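Long-range contacts in ESX-1 secretion system protein EccA1 (Mycobacterium tuberculosis, PDB 4F3V), which probably hydrolyses ATP to drive export of ESX-1 virulence factors, the piece described here being its TPR-like N-terminal domain: residues A207-W212 / H238-V243; V228-E232 / V243-L247. All blocks are in the same frame, centred on the assembly; numbering follows the deposited sequence.

Interaction 1. Residues A207-W212 / H238-V243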
loop_
_atom_site.group_PDB
_atom_site.type_symbol
_atom_site.label_atom_id
_atom_site.label_comp_id
_atom_site.label_asym_id
_atom_site.label_seq_id
_atom_site.Cartn_x
_atom_site.Cartn_y
_atom_site.Cartn_z
ATOM N N ALA A 207 12.181 2.840 5.118
ATOM C CA ALA A 207 13.176 3.654 5.829
ATOM C C ALA A 207 12.565 4.874 6.500
ATOM O O ALA A 207 12.933 5.223 7.604
ATOM C CB ALA A 207 14.305 4.082 4.885
ATOM N N ARG A 208 11.618 5.512 5.830
ATOM C CA ARG A 208 11.046 6.748 6.343
ATOM C C ARG A 208 10.213 6.560 7.623
ATOM O O ARG A 208 10.419 7.295 8.608
ATOM C CB ARG A 208 10.233 7.431 5.263
ATOM C CG ARG A 208 11.125 7.898 4.124
ATOM C CD ARG A 208 10.301 8.402 2.968
ATOM N NE ARG A 208 9.556 9.583 3.373
ATOM C CZ ARG A 208 8.403 9.987 2.852
ATOM N NH1 ARG A 208 7.783 9.298 1.905
ATOM N NH2 ARG A 208 7.846 11.096 3.325
ATOM N N ALA A 209 9.300 5.585 7.609
ATOM C CA ALA A 209 8.497 5.270 8.793
ATOM C C ALA A 209 9.377 4.719 9.913
ATOM O O ALA A 209 9.179 5.034 11.078
ATOM C CB ALA A 209 7.383 4.263 8.459
ATOM N N ILE A 210 10.359 3.895 9.571
ATOM C CA ILE A 210 11.250 3.327 10.571
ATOM C C ILE A 210 11.953 4.475 11.339
ATOM O O ILE A 210 11.895 4.530 12.577
ATOM C CB ILE A 210 12.292 2.370 9.952
ATOM C CG1 ILE A 210 11.619 1.066 9.495
ATOM C CG2 ILE A 210 13.378 2.049 10.981
ATOM C CD1 ILE A 210 12.525 0.156 8.669
ATOM N N ALA A 211 12.591 5.395 10.615
ATOM C CA ALA A 211 13.354 6.481 11.275
ATOM C C ALA A 211 12.432 7.456 12.014
ATOM O O ALA A 211 12.714 7.852 13.130
ATOM C CB ALA A 211 14.222 7.224 10.262
ATOM N N TRP A 212 11.312 7.812 11.387
ATOM C CA TRP A 212 10.352 8.721 11.998
ATOM C C TRP A 212 9.821 8.219 13.303
ATOM O O TRP A 212 9.812 8.930 14.295
ATOM C CB TRP A 212 9.178 8.980 11.055
ATOM C CG TRP A 212 8.118 9.844 11.661
ATOM C CD1 TRP A 212 6.861 9.453 12.139
ATOM C CD2 TRP A 212 8.165 11.294 11.834
ATOM N NE1 TRP A 212 6.165 10.533 12.609
ATOM C CE2 TRP A 212 6.892 11.675 12.448
ATOM C CE3 TRP A 212 9.111 12.288 11.555
ATOM C CZ2 TRP A 212 6.602 13.000 12.769
ATOM C CZ3 TRP A 212 8.807 13.612 11.878
ATOM C CH2 TRP A 212 7.581 13.961 12.483
ATOM N N HIS A 238 15.742 11.840 3.394
ATOM C CA HIS A 238 14.339 11.849 2.968
ATOM C C HIS A 238 13.685 13.106 3.476
ATOM O O HIS A 238 12.786 13.052 4.320
ATOM C CB HIS A 238 13.622 10.607 3.497
ATOM C CG HIS A 238 14.233 9.289 3.029
ATOM N ND1 HIS A 238 14.031 8.792 1.796
ATOM C CD2 HIS A 238 15.066 8.372 3.691
ATOM C CE1 HIS A 238 14.690 7.617 1.668
ATOM N NE2 HIS A 238 15.322 7.363 2.829
ATOM N N PRO A 239 14.138 14.271 2.982
ATOM C CA PRO A 239 13.670 15.543 3.520
ATOM C C PRO A 239 12.174 15.775 3.345
ATOM O O PRO A 239 11.593 15.401 2.322
ATOM C CB PRO A 239 14.480 16.586 2.742
ATOM C CG PRO A 239 14.901 15.901 1.498
ATOM C CD PRO A 239 15.078 14.457 1.866
ATOM N N GLU A 240 11.577 16.410 4.344
ATOM C CA GLU A 240 10.148 16.572 4.405
ATOM C C GLU A 240 9.829 17.727 5.330
ATOM O O GLU A 240 10.474 17.859 6.363
ATOM C CB GLU A 240 9.560 15.329 5.034
ATOM C CG GLU A 240 8.436 14.737 4.289
ATOM C CD GLU A 240 7.717 13.754 5.155
ATOM O OE1 GLU A 240 8.283 12.690 5.494
ATOM O OE2 GLU A 240 6.579 14.077 5.491
ATOM N N PRO A 241 8.805 18.539 4.997
ATOM C CA PRO A 241 8.380 19.602 5.921
ATOM C C PRO A 241 8.189 19.177 7.382
ATOM O O PRO A 241 8.662 19.859 8.267
ATOM C CB PRO A 241 7.053 20.074 5.318
ATOM C CG PRO A 241 7.257 19.879 3.850
ATOM C CD PRO A 241 8.092 18.625 3.708
ATOM N N LYS A 242 7.519 18.067 7.649
ATOM C CA LYS A 242 7.272 17.691 9.047
ATOM C C LYS A 242 8.567 17.234 9.784
ATOM O O LYS A 242 8.621 17.267 11.024
ATOM C CB LYS A 242 6.151 16.649 9.152
ATOM C CG LYS A 242 6.616 15.216 9.351
ATOM C CD LYS A 242 5.544 14.173 9.067
ATOM C CE LYS A 242 6.216 12.824 8.831
ATOM N NZ LYS A 242 5.326 11.650 8.874
ATOM N N VAL A 243 9.585 16.800 9.033
ATOM C CA VAL A 243 10.859 16.417 9.631
ATOM C C VAL A 243 11.629 17.684 10.027
ATOM O O VAL A 243 12.140 17.778 11.149
ATOM C CB VAL A 243 11.693 15.522 8.691
ATOM C CG1 VAL A 243 13.045 15.205 9.317
ATOM C CG2 VAL A 243 10.950 14.226 8.411
HETATM O O HOH W 1 10.776 11.401 5.341
#
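R208 and E240 meet in a salt bridge, NH2 to OE1 at 2.7 Å, whose N-H···O angle is 153°. The carboxylate oxygen lies in the guanidinium plane, but the arginine approaches it from above the carboxylate plane, the two flat groups being nearly perpendicular (82°). One water bridges the same groups: it accepts from R208 NE at 2.9 Å and donates both to E240 OE1 and to the backbone O of H238. OE1 thus receives two bonds, and R208 is held through NE and NH2. A bend at chi3 (64°) turns the R208 guanidinium toward E240, while R208 CG lies over one face of the H238 ring, 3.9 Å from its centroid. E240 is the N-cap residue of helix 241-248, and its backbone N bonds to the Q235 side chain. One turn on from R208, W212 offers a face to the extended K242: CE sits over the six-membered ring and NZ over the five-membered ring, 3.9 Å from its centroid, a cation-pi contact. V243 CG2 touches the indole at CZ3. Helix 207-221 thus grips the turn after helix 224-237 and the first residues of helix 241-248, and the carboxylate probably offsets the charges of R208 and K242.

Interaction 2. Residues V228-E232 / V243-L247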
loop_
_atom_site.group_PDB
_atom_site.type_symbol
_atom_site.label_atom_id
_atom_site.label_comp_id
_atom_site.label_asym_id
_atom_site.label_seq_id
_atom_site.Cartn_x
_atom_site.Cartn_y
_atom_site.Cartn_z
ATOM N N VAL A 228 17.033 13.613 17.758
ATOM C CA VAL A 228 17.598 14.616 16.862
ATOM C C VAL A 228 18.504 13.945 15.829
ATOM O O VAL A 228 18.478 14.321 14.665
ATOM C CB VAL A 228 18.377 15.723 17.652
ATOM C CG1 VAL A 228 19.313 16.512 16.738
ATOM C CG2 VAL A 228 17.411 16.666 18.368
ATOM N N ALA A 229 19.306 12.963 16.252
ATOM C CA ALA A 229 20.210 12.253 15.344
ATOM C C ALA A 229 19.379 11.537 14.246
ATOM O O ALA A 229 19.688 11.629 13.057
ATOM C CB ALA A 229 21.114 11.276 16.115
ATOM N N LEU A 230 18.264 10.921 14.642
ATOM C CA LEU A 230 17.404 10.241 13.675
ATOM C C LEU A 230 16.724 11.235 12.702
ATOM O O LEU A 230 16.603 10.961 11.507
ATOM C CB LEU A 230 16.377 9.358 14.400
ATOM C CG LEU A 230 16.944 8.077 15.051
ATOM C CD1 LEU A 230 16.104 7.620 16.248
ATOM C CD2 LEU A 230 17.119 6.918 14.062
ATOM N N LEU A 231 16.280 12.378 13.226
ATOM C CA LEU A 231 15.635 13.407 12.399
ATOM C C LEU A 231 16.638 14.096 11.470
ATOM O O LEU A 231 16.317 14.387 10.311
ATOM C CB LEU A 231 14.882 14.422 13.272
ATOM C CG LEU A 231 13.667 13.847 14.028
ATOM C CD1 LEU A 231 13.124 14.773 15.110
ATOM C CD2 LEU A 231 12.551 13.508 13.051
ATOM N N GLU A 232 17.873 14.309 11.942
ATOM C CA GLU A 232 18.934 14.818 11.053
ATOM C C GLU A 232 19.227 13.844 9.921
ATOM O O GLU A 232 19.421 14.248 8.766
ATOM C CB GLU A 232 20.232 15.133 11.839
ATOM C CG GLU A 232 20.086 16.295 12.806
ATOM C CD GLU A 232 21.304 16.583 13.687
ATOM O OE1 GLU A 232 22.201 15.729 13.824
ATOM O OE2 GLU A 232 21.342 17.696 14.261
ATOM N N VAL A 243 9.585 16.800 9.033
ATOM C CA VAL A 243 10.859 16.417 9.631
ATOM C C VAL A 243 11.629 17.684 10.027
ATOM O O VAL A 243 12.140 17.778 11.149
ATOM C CB VAL A 243 11.693 15.522 8.691
ATOM C CG1 VAL A 243 13.045 15.205 9.317
ATOM C CG2 VAL A 243 10.950 14.226 8.411
ATOM N N ALA A 244 11.658 18.666 9.123
ATOM C CA ALA A 244 12.219 19.983 9.417
ATOM C C ALA A 244 11.547 20.592 10.640
ATOM O O ALA A 244 12.223 21.126 11.531
ATOM C CB ALA A 244 12.075 20.913 8.212
ATOM N N ALA A 245 10.219 20.507 10.684
ATOM C CA ALA A 245 9.436 21.052 11.790
ATOM C C ALA A 245 9.751 20.327 13.112
ATOM O O ALA A 245 9.915 20.953 14.153
ATOM C CB ALA A 245 7.944 20.982 11.478
ATOM N N ALA A 246 9.829 19.011 13.076
ATOM C CA ALA A 246 10.105 18.221 14.279
ATOM C C ALA A 246 11.536 18.453 14.798
ATOM O O ALA A 246 11.785 18.400 16.002
ATOM C CB ALA A 246 9.874 16.752 13.976
ATOM N N LEU A 247 12.465 18.696 13.883
ATOM C CA LEU A 247 13.862 18.977 14.241
ATOM C C LEU A 247 13.981 20.352 14.916
ATOM O O LEU A 247 14.724 20.527 15.890
ATOM C CB LEU A 247 14.730 18.850 12.981
ATOM C CG LEU A 247 16.224 18.575 13.148
ATOM C CD1 LEU A 247 16.456 17.238 13.840
ATOM C CD2 LEU A 247 16.923 18.642 11.792
#
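L247 holds CG anti to its backbone N (chi1 -157°), and chi2 of 62° brings CD1 against helix 224-237; in L231 CG stands anti to the carbonyl carbon, sending the branch toward V243 and A246. L247 CD1 presses on L231 CB at 3.3 Å, tighter than usual for two carbons, lies 3.6 Å from the backbone O of V228, and reaches V228 CG1 at 4.1 Å. The V228 and L247 side chains meet at about a right angle, as do those of E232 and L247, where the aliphatic CG of E232 comes 3.9 Å from L247 CD1 at the exposed margin. The two methyls of L231 part company: CD1 rests on A246 CB at 4.0 Å, whereas CD2 meets V243 CG1 at 4.1 Å. V243 CG1 also packs against the backbone O of L231, at 3.5 Å. No hydrogen bond joins the two segments, so the contact is apolar packing between nearly antiparallel helices, their segment axes 9.7 Å apart at an angle of 153°. Helix 241-248 folds back along helix 224-237 after the short turn between them, the packing of consecutive antiparallel helices seen in TPR-like helical-repeat domains. L231, which is buried, also touches W212 and A215 of helix 207-221, and R219 of that helix bonds to the backbone O of A246, so the three helices close on one another.

How the interactions relate
Interactions 1 and 2 lie side by side, their centres about 8 Å apart, on the same side of the chain's centre. Both use helix 241-248 and share V243; interaction 1 joins this helix and the turn before it to helix 207-221, and interaction 2 joins it to helix 224-237. The segments alternate along the chain, in the order 207-212, 228-232, 238-243 and 243-247. W212 links the two contacts directly: its CH2 lies 3.9 Å from A246 CB. The final helix of this group therefore packs against both members of the preceding helical pair, so that the three helices pack on one another within the TPR-like N-terminal domain.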